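Local coordinates for proteolytically activated form of PPO4 Tyrosinase (Agaricus bisporus var. bisporus H97, PDB 4OUA), which catalyses the copper-dependent o-hydroxylation of monophenols and the oxidation of the resulting o-diphenols to o-quinones, which go on to form dark pigments, at residues 41-46 against 169-174; 56-61 against 174-179; 70-75 against 309-314; 184-189 against 263-268. One frame throughout, in Å; residues are numbered along the deposited sequence.

How the interactions relate
All four contacts join loops, and none pairs regular strands or helices. Interactions 2 and 4 are buried; interactions 1 and 3 are only partly so. The chemistry does not follow burial. Interaction 1 is held by amide hydrogen bonds, while interaction 3, like 2 and 4, has none across it and relies on apolar, ring or CH contacts. The long loop between strand 158-162 and helix 201-224 supplies one side of interactions 1, 2 and 4. Interactions 1 and 2 share Asp174 and touch through Phe170 and Phe177. Interaction 1 meets interaction 4 where Phe170 N probably bonds to Lys187 O. Interaction 3 lies apart from 1 and 4 but reaches interaction 2 through Met311 CE, which packs on Phe60 and Thr61.

Interaction 1 of 4, residues 41-46 against 169-174; sequences KDQSDY and SFHPID
The side-chain amide of Gln43 meets the backbone of His171 and Pro172 and ties two loops together. OE1 accepts from His171 N at 3.0 Å. The bond is nearly straight, 166° at the hydrogen, but the donor stands above the carbonyl plane of Gln43. Tyr168 OH is a second hydrogen-bond partner of the same oxygen. The other half of the amide, NE2, donates to Pro172 O at 3.1 Å in a more bent bond. The Gln43 chain is extended beyond CG (chi2 -176°) and carries the amide across to this backbone. OE1 also lies over one face of the His171 ring. Lys41 O sits at the edge of that ring, in its plane, 3.0 Å from CE1. His171 NE2 is hydrogen-bonded instead to Gln39 O of helix 25-39. On its own side, Gln43 lies in a type I beta turn from Asp42 to Asp45, and its carbonyl O is bonded to Gln51 NE2 of helix 49-54. The contact is thus polar and directional. A flipped amide would probably set NE2 against the N-H of His171, so that bond favours the modelled orientation, although OE1 also lies close to the acceptor Pro172 O.

Interaction 2 of 4, residues 56-61 against 174-179; sequences HGLPFT and DPSFNG. With NA (sodium ion), chain E; CU1 (copper (I) ion), chain C.
Leu58 and Pro59 pack on Ser176 and Phe177 where a loop of the tyrosinase di-copper domain meets an Asx turn. Leu58 and Phe177 point opposite ways and overlap alongside one another. Leu58 CB comes obliquely to the ring of Phe177, 3.8 Å from CE1. The far end of Leu58 divides its contacts. CD1 reaches Ser176 O at 3.6 Å, while CD2 lies over the centre of one face of the Phe60 ring, in its own loop. Beyond the contact, Phe177 meets Phe271 edge-to-face.

Ser176 is turned toward Pro59, and its OG lies 3.3 Å from Pro59 CB. That hydroxyl is not idle. A chi1 of 61° turns OG back over its own backbone, where it donates to Asp174 OD1 at 2.6 Å. The same oxygen accepts from Ser176 N on its anti side, which makes the Asx turn. Two donors from one serine therefore grip Asp174 OD1.

The peptide bond before Pro59 is cis. The backbone on either side of Leu58 holds a sodium ion, bound by Gly57 O and Pro59 O, two waters and Gly54 O. One residue before Gly57, His56 is a copper ligand together with His81 and His90. His56 ND1 is hydrogen-bonded to Ala269 O, and NE2 meets the copper at 2.1 Å.

Interaction 3 of 4, residues 70-75 against 309-314; sequences PTVPYE and GSMGFA
Tyr74 carries CG opposite its backbone N (chi1 -161°), which lays the ring along Gly309, Ser310 and Ala314. In Met311 the extended chi1 and chi2 carry CG and SD past Val72; the bend at chi3 (-82°) brings CE near Val72 CG2 and on to Phe60 and Thr61.

No hydrogen bond crosses between the segments. Val72 and Met311 form the apolar part: Val72 CG1 lies 3.4 Å from Met311 CG. The Pro73 ring sits by the carbonyls of the facing loop, with CG near Gly312 O and CD near Met311 O. Tyr74 O receives a CA-H...O contact from Met311 CA at 3.1 Å, with 150° at the hydrogen. The Tyr74 ring meets its neighbours obliquely. Its CD1 is 4.2 Å from Ala314 CB, and its CD2 and CE2 run beside Ser310 and Gly309. The backbone of Gly309 has a positive phi that by itself favours glycine. A serine in place of Tyr74 would probably open a gap beside Gly309 and leave the methyl of Ala314 without its aromatic partner.

Segment 309-314 folds back on itself: Ser310 N bonds to Phe313 O at 2.9 Å, and a weak bond returns from Phe313 N to Ser310 O. This pairing is consistent with a tight two-residue hairpin loop. It belongs to the link between the antiparallel strands 304-305 and 318-319, and it passes near the copper site, the side chain of Ser310 about 7 Å from that of the ligand His81.

Interaction 4 of 4, residues 184-189 against 263-268; sequences DTWKTT and RGHMTH
His265 O accepts from His268 N at 3.1 Å and closes a type I beta turn from His265 to His268. The turn lies in the loop between helices 246-258 and 277-295, which carry the ligands of the second copper of the tyrosinase site. Within it, Met266 O makes a weak hydrogen bond with ND1 of the copper ligand His254, which is consistent with a second-shell place for the turn.

The ring of His265 reaches out to segment 184-189 with CG opposite the carbonyl carbon (chi1 -71°). Thr189 crosses it at about a right angle. Thr189 CA stands over one face in a CH-pi contact, 3.6 Å from the ring centroid and displaced toward the rim. The hydroxyl of Thr189 is used elsewhere, in a hydrogen bond with Tyr168 N. Trp186 meets His265 differently. The two rings come from facing loops and lie obliquely, neither stacked nor edge-to-face, with planes 39° apart. Trp186 CE3 comes 3.8 Å from His265 CE1. Phe183 touches both rings edge-to-face, and Trp186 NE1 is hydrogen-bonded to Lys197 O. Cutting His265 back to an alanine is likely to open a gap between Thr189 and Trp186 and leave the indole freer to shift.

The far end of the indole meets backbone: Arg263 O lies in the ring plane at its edge, 3.4 Å from Trp186 CH2.

Interaction 1 of 4, residues 41-46 against 169-174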
loop_
_atom_site.group_PDB
_atom_site.type_symbol
_atom_site.label_atom_id
_atom_site.label_comp_id
_atom_site.label_asym_id
_atom_site.label_seq_id
_atom_site.Cartn_x
_atom_site.Cartn_y
_atom_site.Cartn_z
ATOM N N LYS A 41 5.109 2.045 18.679
ATOM C CA LYS A 41 4.387 3.195 19.211
ATOM C C LYS A 41 3.075 2.767 19.863
ATOM O O LYS A 41 2.529 1.711 19.544
ATOM C CB LYS A 41 4.104 4.221 18.110
ATOM C CG LYS A 41 5.312 5.032 17.670
ATOM C CD LYS A 41 4.918 6.055 16.615
ATOM C CE LYS A 41 6.114 6.870 16.149
ATOM N NZ LYS A 41 5.761 7.769 15.013
ATOM N N ASP A 42 2.581 3.592 20.780
ATOM C CA ASP A 42 1.304 3.342 21.436
ATOM C C ASP A 42 0.178 3.312 20.407
ATOM O O ASP A 42 0.098 4.182 19.540
ATOM C CB ASP A 42 1.037 4.410 22.499
ATOM C CG ASP A 42 -0.334 4.281 23.128
ATOM O OD1 ASP A 42 -0.822 3.142 23.276
ATOM O OD2 ASP A 42 -0.925 5.325 23.477
ATOM N N GLN A 43 -0.692 2.311 20.503
ATOM C CA GLN A 43 -1.738 2.117 19.504
ATOM C C GLN A 43 -2.778 3.235 19.501
ATOM O O GLN A 43 -3.592 3.327 18.585
ATOM C CB GLN A 43 -2.426 0.768 19.716
ATOM C CG GLN A 43 -1.581 -0.418 19.277
ATOM C CD GLN A 43 -2.317 -1.736 19.392
ATOM O OE1 GLN A 43 -1.854 -2.766 18.901
ATOM N NE2 GLN A 43 -3.472 -1.711 20.047
ATOM N N SER A 44 -2.748 4.085 20.520
ATOM C CA SER A 44 -3.646 5.234 20.568
ATOM C C SER A 44 -2.987 6.450 19.924
ATOM O O SER A 44 -3.597 7.512 19.804
ATOM C CB SER A 44 -4.054 5.541 22.008
ATOM O OG SER A 44 -4.822 4.481 22.549
ATOM N N ASP A 45 -1.733 6.280 19.516
ATOM C CA ASP A 45 -1.008 7.314 18.787
ATOM C C ASP A 45 -1.407 7.274 17.314
ATOM O O ASP A 45 -1.217 6.262 16.639
ATOM C CB ASP A 45 0.503 7.119 18.948
ATOM C CG ASP A 45 1.311 8.315 18.470
ATOM O OD1 ASP A 45 0.885 8.998 17.515
ATOM O OD2 ASP A 45 2.385 8.570 19.053
ATOM N N TYR A 46 -1.960 8.378 16.822
ATOM C CA TYR A 46 -2.443 8.456 15.445
ATOM C C TYR A 46 -1.346 8.182 14.421
ATOM O O TYR A 46 -1.614 7.635 13.352
ATOM C CB TYR A 46 -3.067 9.827 15.178
ATOM C CG TYR A 46 -4.436 10.004 15.796
ATOM C CD1 TYR A 46 -5.317 8.934 15.900
ATOM C CD2 TYR A 46 -4.847 11.240 16.281
ATOM C CE1 TYR A 46 -6.570 9.092 16.465
ATOM C CE2 TYR A 46 -6.097 11.406 16.846
ATOM C CZ TYR A 46 -6.954 10.329 16.936
ATOM O OH TYR A 46 -8.197 10.494 17.500
ATOM N N SER A 169 3.030 -7.123 15.582
ATOM C CA SER A 169 2.613 -7.666 16.867
ATOM C C SER A 169 1.658 -6.705 17.562
ATOM O O SER A 169 2.038 -5.590 17.913
ATOM C CB SER A 169 3.825 -7.944 17.759
ATOM O OG SER A 169 4.710 -8.871 17.152
ATOM N N PHE A 170 0.415 -7.137 17.750
ATOM C CA PHE A 170 -0.578 -6.316 18.430
ATOM C C PHE A 170 -0.221 -6.141 19.904
ATOM O O PHE A 170 0.222 -7.082 20.563
ATOM C CB PHE A 170 -1.973 -6.928 18.295
ATOM C CG PHE A 170 -2.524 -6.886 16.897
ATOM C CD1 PHE A 170 -2.296 -7.930 16.015
ATOM C CD2 PHE A 170 -3.274 -5.804 16.466
ATOM C CE1 PHE A 170 -2.803 -7.893 14.729
ATOM C CE2 PHE A 170 -3.784 -5.761 15.182
ATOM C CZ PHE A 170 -3.548 -6.806 14.312
ATOM N N HIS A 171 -0.415 -4.928 20.411
ATOM C CA HIS A 171 -0.144 -4.626 21.811
ATOM C C HIS A 171 -1.047 -3.502 22.309
ATOM O O HIS A 171 -0.669 -2.331 22.286
ATOM C CB HIS A 171 1.330 -4.257 22.007
ATOM C CG HIS A 171 1.837 -3.242 21.029
ATOM N ND1 HIS A 171 1.658 -1.887 21.201
ATOM C CD2 HIS A 171 2.516 -3.387 19.866
ATOM C CE1 HIS A 171 2.206 -1.240 20.189
ATOM N NE2 HIS A 171 2.733 -2.128 19.364
ATOM N N PRO A 172 -2.253 -3.862 22.767
ATOM C CA PRO A 172 -2.723 -5.248 22.785
ATOM C C PRO A 172 -3.571 -5.583 21.564
ATOM O O PRO A 172 -3.664 -4.773 20.640
ATOM C CB PRO A 172 -3.567 -5.294 24.054
ATOM C CG PRO A 172 -4.189 -3.926 24.099
ATOM C CD PRO A 172 -3.188 -2.966 23.472
ATOM N N ILE A 173 -4.177 -6.765 21.562
ATOM C CA ILE A 173 -5.183 -7.086 20.562
ATOM C C ILE A 173 -6.407 -6.229 20.845
ATOM O O ILE A 173 -7.084 -6.422 21.854
ATOM C CB ILE A 173 -5.565 -8.577 20.576
ATOM C CG1 ILE A 173 -4.352 -9.443 20.233
ATOM C CG2 ILE A 173 -6.702 -8.844 19.601
ATOM C CD1 ILE A 173 -4.642 -10.926 20.244
ATOM N N ASP A 174 -6.674 -5.272 19.960
ATOM C CA ASP A 174 -7.736 -4.291 20.167
ATOM C C ASP A 174 -9.076 -4.947 20.487
ATOM O O ASP A 174 -9.412 -5.991 19.928
ATOM C CB ASP A 174 -7.877 -3.393 18.937
ATOM C CG ASP A 174 -8.795 -2.210 19.180
ATOM O OD1 ASP A 174 -10.029 -2.387 19.093
ATOM O OD2 ASP A 174 -8.285 -1.103 19.457
#

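Interaction 2 of 4, residues 56-61 against 174-179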
loop_
_atom_site.group_PDB
_atom_site.type_symbol
_atom_site.label_atom_id
_atom_site.label_comp_id
_atom_site.label_asym_id
_atom_site.label_seq_id
_atom_site.Cartn_x
_atom_site.Cartn_y
_atom_site.Cartn_z
ATOM N N HIS A 56 -7.796 1.498 7.338
ATOM C CA HIS A 56 -8.345 0.621 6.310
ATOM C C HIS A 56 -9.626 -0.070 6.778
ATOM O O HIS A 56 -10.696 0.139 6.207
ATOM C CB HIS A 56 -7.302 -0.421 5.897
ATOM C CG HIS A 56 -7.615 -1.117 4.608
ATOM N ND1 HIS A 56 -8.200 -2.364 4.557
ATOM C CD2 HIS A 56 -7.416 -0.742 3.321
ATOM C CE1 HIS A 56 -8.351 -2.726 3.296
ATOM N NE2 HIS A 56 -7.883 -1.761 2.525
ATOM N N GLY A 57 -9.511 -0.885 7.822
ATOM C CA GLY A 57 -10.655 -1.605 8.353
ATOM C C GLY A 57 -10.885 -1.322 9.824
ATOM O O GLY A 57 -11.103 -0.175 10.217
ATOM N N LEU A 58 -10.843 -2.371 10.640
ATOM C CA LEU A 58 -10.974 -2.220 12.085
ATOM C C LEU A 58 -9.753 -1.520 12.673
ATOM O O LEU A 58 -8.647 -1.645 12.146
ATOM C CB LEU A 58 -11.170 -3.582 12.753
ATOM C CG LEU A 58 -12.519 -4.270 12.539
ATOM C CD1 LEU A 58 -12.486 -5.688 13.086
ATOM C CD2 LEU A 58 -13.631 -3.469 13.195
ATOM N N PRO A 59 -9.952 -0.776 13.771
ATOM C CA PRO A 59 -11.267 -0.587 14.388
ATOM C C PRO A 59 -12.115 0.427 13.629
ATOM O O PRO A 59 -11.584 1.193 12.827
ATOM C CB PRO A 59 -10.922 -0.071 15.785
ATOM C CG PRO A 59 -9.643 0.666 15.586
ATOM C CD PRO A 59 -8.885 -0.100 14.531
ATOM N N PHE A 60 -13.419 0.431 13.878
ATOM C CA PHE A 60 -14.310 1.375 13.219
ATOM C C PHE A 60 -14.349 2.702 13.967
ATOM O O PHE A 60 -15.366 3.060 14.560
ATOM C CB PHE A 60 -15.716 0.791 13.101
ATOM C CG PHE A 60 -15.787 -0.459 12.267
ATOM C CD1 PHE A 60 -14.800 -0.747 11.340
ATOM C CD2 PHE A 60 -16.842 -1.342 12.410
ATOM C CE1 PHE A 60 -14.864 -1.893 10.573
ATOM C CE2 PHE A 60 -16.910 -2.490 11.648
ATOM C CZ PHE A 60 -15.920 -2.765 10.727
ATOM N N THR A 61 -13.235 3.426 13.938
ATOM C CA THR A 61 -13.130 4.708 14.628
ATOM C C THR A 61 -12.519 5.775 13.727
ATOM O O THR A 61 -11.717 5.464 12.846
ATOM C CB THR A 61 -12.279 4.593 15.910
ATOM O OG1 THR A 61 -10.955 4.165 15.569
ATOM C CG2 THR A 61 -12.899 3.592 16.877
ATOM N N ASP A 174 -6.674 -5.272 19.960
ATOM C CA ASP A 174 -7.736 -4.291 20.167
ATOM C C ASP A 174 -9.076 -4.947 20.487
ATOM O O ASP A 174 -9.412 -5.991 19.928
ATOM C CB ASP A 174 -7.877 -3.393 18.937
ATOM C CG ASP A 174 -8.795 -2.210 19.180
ATOM O OD1 ASP A 174 -10.029 -2.387 19.093
ATOM O OD2 ASP A 174 -8.285 -1.103 19.457
ATOM N N PRO A 175 -9.843 -4.330 21.398
ATOM C CA PRO A 175 -11.155 -4.821 21.837
ATOM C C PRO A 175 -12.167 -4.945 20.699
ATOM O O PRO A 175 -13.230 -5.536 20.893
ATOM C CB PRO A 175 -11.605 -3.758 22.846
ATOM C CG PRO A 175 -10.345 -3.129 23.325
ATOM C CD PRO A 175 -9.431 -3.125 22.138
ATOM N N SER A 176 -11.845 -4.393 19.532
ATOM C CA SER A 176 -12.754 -4.443 18.393
ATOM C C SER A 176 -12.569 -5.724 17.583
ATOM O O SER A 176 -13.221 -5.919 16.558
ATOM C CB SER A 176 -12.559 -3.216 17.494
ATOM O OG SER A 176 -11.238 -3.153 16.979
ATOM N N PHE A 177 -11.682 -6.599 18.051
ATOM C CA PHE A 177 -11.429 -7.871 17.379
ATOM C C PHE A 177 -12.192 -9.019 18.037
ATOM O O PHE A 177 -12.137 -10.155 17.569
ATOM C CB PHE A 177 -9.930 -8.200 17.374
ATOM C CG PHE A 177 -9.097 -7.290 16.512
ATOM C CD1 PHE A 177 -9.630 -6.134 15.967
ATOM C CD2 PHE A 177 -7.775 -7.604 16.238
ATOM C CE1 PHE A 177 -8.857 -5.304 15.173
ATOM C CE2 PHE A 177 -6.999 -6.780 15.445
ATOM C CZ PHE A 177 -7.541 -5.628 14.912
ATOM N N ASN A 178 -12.900 -8.713 19.121
ATOM C CA ASN A 178 -13.524 -9.732 19.965
ATOM C C ASN A 178 -14.451 -10.703 19.231
ATOM O O ASN A 178 -14.329 -11.918 19.385
ATOM C CB ASN A 178 -14.297 -9.058 21.103
ATOM C CG ASN A 178 -13.390 -8.291 22.051
ATOM O OD1 ASN A 178 -12.228 -8.028 21.739
ATOM N ND2 ASN A 178 -13.921 -7.924 23.213
ATOM N N GLY A 179 -15.372 -10.169 18.436
ATOM C CA GLY A 179 -16.378 -10.987 17.781
ATOM C C GLY A 179 -15.844 -11.988 16.769
ATOM O O GLY A 179 -16.493 -12.996 16.495
HETATM NA NA NA E . -10.621 1.897 11.063
HETATM CU CU CU1 C . -8.438 -1.164 0.635
HETATM O O HOH W 1 -9.764 4.088 11.422
HETATM O O HOH W 2 -7.862 -3.447 0.097
HETATM O O HOH W 3 -12.327 3.040 10.324
#

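Interaction 3 of 4, residues 70-75 against 309-314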
loop_
_atom_site.group_PDB
_atom_site.type_symbol
_atom_site.label_atom_id
_atom_site.label_comp_id
_atom_site.label_asym_id
_atom_site.label_seq_id
_atom_site.Cartn_x
_atom_site.Cartn_y
_atom_site.Cartn_z
ATOM N N PRO A 70 -18.473 16.216 13.262
ATOM C CA PRO A 70 -19.759 15.525 13.135
ATOM C C PRO A 70 -19.580 14.013 13.045
ATOM O O PRO A 70 -18.559 13.543 12.541
ATOM C CB PRO A 70 -20.338 16.092 11.835
ATOM C CG PRO A 70 -19.150 16.562 11.063
ATOM C CD PRO A 70 -18.181 17.063 12.092
ATOM N N THR A 71 -20.564 13.266 13.538
ATOM C CA THR A 71 -20.508 11.810 13.516
ATOM C C THR A 71 -20.385 11.280 12.090
ATOM O O THR A 71 -21.055 11.765 11.176
ATOM C CB THR A 71 -21.753 11.190 14.181
ATOM O OG1 THR A 71 -21.667 9.759 14.124
ATOM C CG2 THR A 71 -23.019 11.645 13.472
ATOM N N VAL A 72 -19.518 10.289 11.907
ATOM C CA VAL A 72 -19.310 9.679 10.600
ATOM C C VAL A 72 -20.596 9.041 10.081
ATOM O O VAL A 72 -21.342 8.426 10.846
ATOM C CB VAL A 72 -18.194 8.621 10.645
ATOM C CG1 VAL A 72 -16.836 9.288 10.783
ATOM C CG2 VAL A 72 -18.436 7.647 11.788
ATOM N N PRO A 73 -20.854 9.184 8.773
ATOM C CA PRO A 73 -22.091 8.731 8.126
ATOM C C PRO A 73 -22.276 7.215 8.120
ATOM O O PRO A 73 -23.319 6.740 7.675
ATOM C CB PRO A 73 -21.945 9.254 6.693
ATOM C CG PRO A 73 -20.475 9.373 6.487
ATOM C CD PRO A 73 -19.926 9.804 7.814
ATOM N N TYR A 74 -21.288 6.470 8.605
ATOM C CA TYR A 74 -21.357 5.014 8.551
ATOM C C TYR A 74 -20.248 4.374 9.378
ATOM O O TYR A 74 -19.073 4.693 9.207
ATOM C CB TYR A 74 -21.277 4.542 7.097
ATOM C CG TYR A 74 -21.781 3.137 6.863
ATOM C CD1 TYR A 74 -23.135 2.844 6.941
ATOM C CD2 TYR A 74 -20.905 2.106 6.545
ATOM C CE1 TYR A 74 -23.604 1.561 6.721
ATOM C CE2 TYR A 74 -21.363 0.822 6.322
ATOM C CZ TYR A 74 -22.714 0.555 6.410
ATOM O OH TYR A 74 -23.178 -0.721 6.189
ATOM N N GLU A 75 -20.629 3.469 10.275
ATOM C CA GLU A 75 -19.661 2.782 11.121
ATOM C C GLU A 75 -19.057 1.588 10.394
ATOM O O GLU A 75 -19.679 0.532 10.283
ATOM C CB GLU A 75 -20.307 2.327 12.430
ATOM C CG GLU A 75 -19.323 1.720 13.420
ATOM C CD GLU A 75 -19.988 1.258 14.702
ATOM O OE1 GLU A 75 -21.236 1.238 14.752
ATOM O OE2 GLU A 75 -19.263 0.916 15.659
ATOM N N GLY A 309 -20.083 0.292 1.285
ATOM C CA GLY A 309 -20.245 1.187 2.416
ATOM C C GLY A 309 -18.958 1.329 3.206
ATOM O O GLY A 309 -18.337 0.336 3.581
ATOM N N SER A 310 -18.551 2.570 3.453
ATOM C CA SER A 310 -17.344 2.846 4.224
ATOM C C SER A 310 -17.611 4.007 5.173
ATOM O O SER A 310 -18.648 4.657 5.081
ATOM C CB SER A 310 -16.169 3.160 3.299
ATOM O OG SER A 310 -16.388 4.374 2.602
ATOM N N MET A 311 -16.684 4.281 6.082
ATOM C CA MET A 311 -16.923 5.321 7.080
ATOM C C MET A 311 -16.955 6.713 6.439
ATOM O O MET A 311 -17.294 7.699 7.091
ATOM C CB MET A 311 -15.859 5.246 8.187
ATOM C CG MET A 311 -15.946 6.333 9.271
ATOM S SD MET A 311 -14.684 6.200 10.563
ATOM C CE MET A 311 -15.407 4.944 11.638
ATOM N N GLY A 312 -16.611 6.793 5.158
ATOM C CA GLY A 312 -16.690 8.053 4.445
ATOM C C GLY A 312 -18.040 8.204 3.770
ATOM O O GLY A 312 -18.617 9.291 3.748
ATOM N N PHE A 313 -18.548 7.103 3.224
ATOM C CA PHE A 313 -19.808 7.126 2.493
ATOM C C PHE A 313 -20.715 5.962 2.873
ATOM O O PHE A 313 -20.295 4.806 2.858
ATOM C CB PHE A 313 -19.553 7.096 0.985
ATOM C CG PHE A 313 -18.481 8.039 0.531
ATOM C CD1 PHE A 313 -18.739 9.395 0.406
ATOM C CD2 PHE A 313 -17.216 7.571 0.220
ATOM C CE1 PHE A 313 -17.753 10.267 -0.016
ATOM C CE2 PHE A 313 -16.226 8.434 -0.203
ATOM C CZ PHE A 313 -16.496 9.786 -0.321
ATOM N N ALA A 314 -21.962 6.274 3.209
ATOM C CA ALA A 314 -22.958 5.248 3.482
ATOM C C ALA A 314 -23.418 4.611 2.175
ATOM O O ALA A 314 -23.325 5.231 1.115
ATOM C CB ALA A 314 -24.137 5.834 4.236
#

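Interaction 4 of 4, residues 184-189 against 263-268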
loop_
_atom_site.group_PDB
_atom_site.type_symbol
_atom_site.label_atom_id
_atom_site.label_comp_id
_atom_site.label_asym_id
_atom_site.label_seq_id
_atom_site.Cartn_x
_atom_site.Cartn_y
_atom_site.Cartn_z
ATOM N N ASP A 184 -9.040 -12.667 17.218
ATOM C CA ASP A 184 -9.043 -12.157 18.586
ATOM C C ASP A 184 -7.953 -12.806 19.437
ATOM O O ASP A 184 -7.460 -12.204 20.389
ATOM C CB ASP A 184 -10.411 -12.367 19.240
ATOM C CG ASP A 184 -10.894 -13.806 19.153
ATOM O OD1 ASP A 184 -10.071 -14.711 18.892
ATOM O OD2 ASP A 184 -12.106 -14.036 19.354
ATOM N N THR A 185 -7.581 -14.033 19.092
ATOM C CA THR A 185 -6.547 -14.751 19.838
ATOM C C THR A 185 -5.196 -14.712 19.126
ATOM O O THR A 185 -4.166 -15.026 19.724
ATOM C CB THR A 185 -6.938 -16.225 20.079
ATOM O OG1 THR A 185 -7.050 -16.908 18.825
ATOM C CG2 THR A 185 -8.263 -16.312 20.822
ATOM N N TRP A 186 -5.201 -14.330 17.851
ATOM C CA TRP A 186 -3.963 -14.218 17.084
ATOM C C TRP A 186 -3.119 -13.050 17.580
ATOM O O TRP A 186 -3.454 -11.887 17.355
ATOM C CB TRP A 186 -4.260 -14.062 15.592
ATOM C CG TRP A 186 -4.108 -15.341 14.818
ATOM C CD1 TRP A 186 -3.308 -16.400 15.135
ATOM C CD2 TRP A 186 -4.783 -15.698 13.606
ATOM N NE1 TRP A 186 -3.439 -17.392 14.192
ATOM C CE2 TRP A 186 -4.340 -16.986 13.242
ATOM C CE3 TRP A 186 -5.718 -15.053 12.789
ATOM C CZ2 TRP A 186 -4.797 -17.640 12.101
ATOM C CZ3 TRP A 186 -6.171 -15.705 11.656
ATOM C CH2 TRP A 186 -5.710 -16.984 11.323
ATOM N N LYS A 187 -2.020 -13.372 18.253
ATOM C CA LYS A 187 -1.166 -12.362 18.864
ATOM C C LYS A 187 -0.502 -11.476 17.813
ATOM O O LYS A 187 -0.394 -10.263 17.991
ATOM C CB LYS A 187 -0.110 -13.032 19.748
ATOM C CG LYS A 187 -0.695 -14.031 20.742
ATOM C CD LYS A 187 0.360 -14.563 21.700
ATOM C CE LYS A 187 0.854 -13.476 22.644
ATOM N NZ LYS A 187 -0.215 -13.009 23.570
ATOM N N THR A 188 -0.059 -12.082 16.716
ATOM C CA THR A 188 0.527 -11.320 15.620
ATOM C C THR A 188 -0.233 -11.586 14.330
ATOM O O THR A 188 -1.029 -12.521 14.251
ATOM C CB THR A 188 2.018 -11.663 15.410
ATOM O OG1 THR A 188 2.135 -12.886 14.669
ATOM C CG2 THR A 188 2.734 -11.807 16.746
ATOM N N THR A 189 0.008 -10.756 13.321
ATOM C CA THR A 189 -0.551 -10.993 11.995
ATOM C C THR A 189 0.016 -12.281 11.394
ATOM O O THR A 189 1.169 -12.637 11.637
ATOM C CB THR A 189 -0.277 -9.810 11.052
ATOM O OG1 THR A 189 1.133 -9.579 10.960
ATOM C CG2 THR A 189 -0.956 -8.550 11.579
ATOM N N ARG A 263 -8.679 -18.429 6.889
ATOM C CA ARG A 263 -8.412 -17.068 6.436
ATOM C C ARG A 263 -7.437 -16.327 7.352
ATOM O O ARG A 263 -7.635 -16.256 8.566
ATOM C CB ARG A 263 -9.718 -16.280 6.323
ATOM C CG ARG A 263 -10.712 -16.865 5.334
ATOM C CD ARG A 263 -11.922 -15.961 5.177
ATOM N NE ARG A 263 -12.613 -15.752 6.446
ATOM C CZ ARG A 263 -13.645 -14.929 6.608
ATOM N NH1 ARG A 263 -14.107 -14.232 5.579
ATOM N NH2 ARG A 263 -14.213 -14.803 7.799
ATOM N N GLY A 264 -6.383 -15.778 6.755
ATOM C CA GLY A 264 -5.424 -14.966 7.481
ATOM C C GLY A 264 -5.800 -13.498 7.421
ATOM O O GLY A 264 -6.911 -13.154 7.021
ATOM N N HIS A 265 -4.873 -12.629 7.810
ATOM C CA HIS A 265 -5.150 -11.195 7.857
ATOM C C HIS A 265 -5.270 -10.567 6.468
ATOM O O HIS A 265 -6.187 -9.785 6.215
ATOM C CB HIS A 265 -4.067 -10.472 8.663
ATOM C CG HIS A 265 -4.127 -10.743 10.134
ATOM N ND1 HIS A 265 -3.607 -11.884 10.705
ATOM C CD2 HIS A 265 -4.651 -10.018 11.152
ATOM C CE1 HIS A 265 -3.805 -11.850 12.010
ATOM N NE2 HIS A 265 -4.437 -10.731 12.307
ATOM N N MET A 266 -4.349 -10.911 5.573
ATOM C CA MET A 266 -4.314 -10.311 4.239
ATOM C C MET A 266 -5.561 -10.612 3.406
ATOM O O MET A 266 -5.863 -9.892 2.455
ATOM C CB MET A 266 -3.069 -10.779 3.478
ATOM C CG MET A 266 -1.831 -9.931 3.721
ATOM S SD MET A 266 -1.977 -8.261 3.049
ATOM C CE MET A 266 -1.974 -8.584 1.288
ATOM N N THR A 267 -6.282 -11.672 3.757
ATOM C CA THR A 267 -7.465 -12.056 2.994
ATOM C C THR A 267 -8.752 -11.588 3.669
ATOM O O THR A 267 -9.834 -12.101 3.388
ATOM C CB THR A 267 -7.533 -13.579 2.786
ATOM O OG1 THR A 267 -8.636 -13.894 1.925
ATOM C CG2 THR A 267 -7.709 -14.293 4.117
ATOM N N HIS A 268 -8.624 -10.609 4.557
ATOM C CA HIS A 268 -9.773 -10.034 5.246
ATOM C C HIS A 268 -9.627 -8.515 5.303
ATOM O O HIS A 268 -8.708 -7.998 5.936
ATOM C CB HIS A 268 -9.904 -10.615 6.656
ATOM C CG HIS A 268 -11.266 -10.446 7.256
ATOM N ND1 HIS A 268 -11.837 -9.210 7.470
ATOM C CD2 HIS A 268 -12.166 -11.358 7.693
ATOM C CE1 HIS A 268 -13.034 -9.368 8.009
ATOM N NE2 HIS A 268 -13.257 -10.663 8.154
#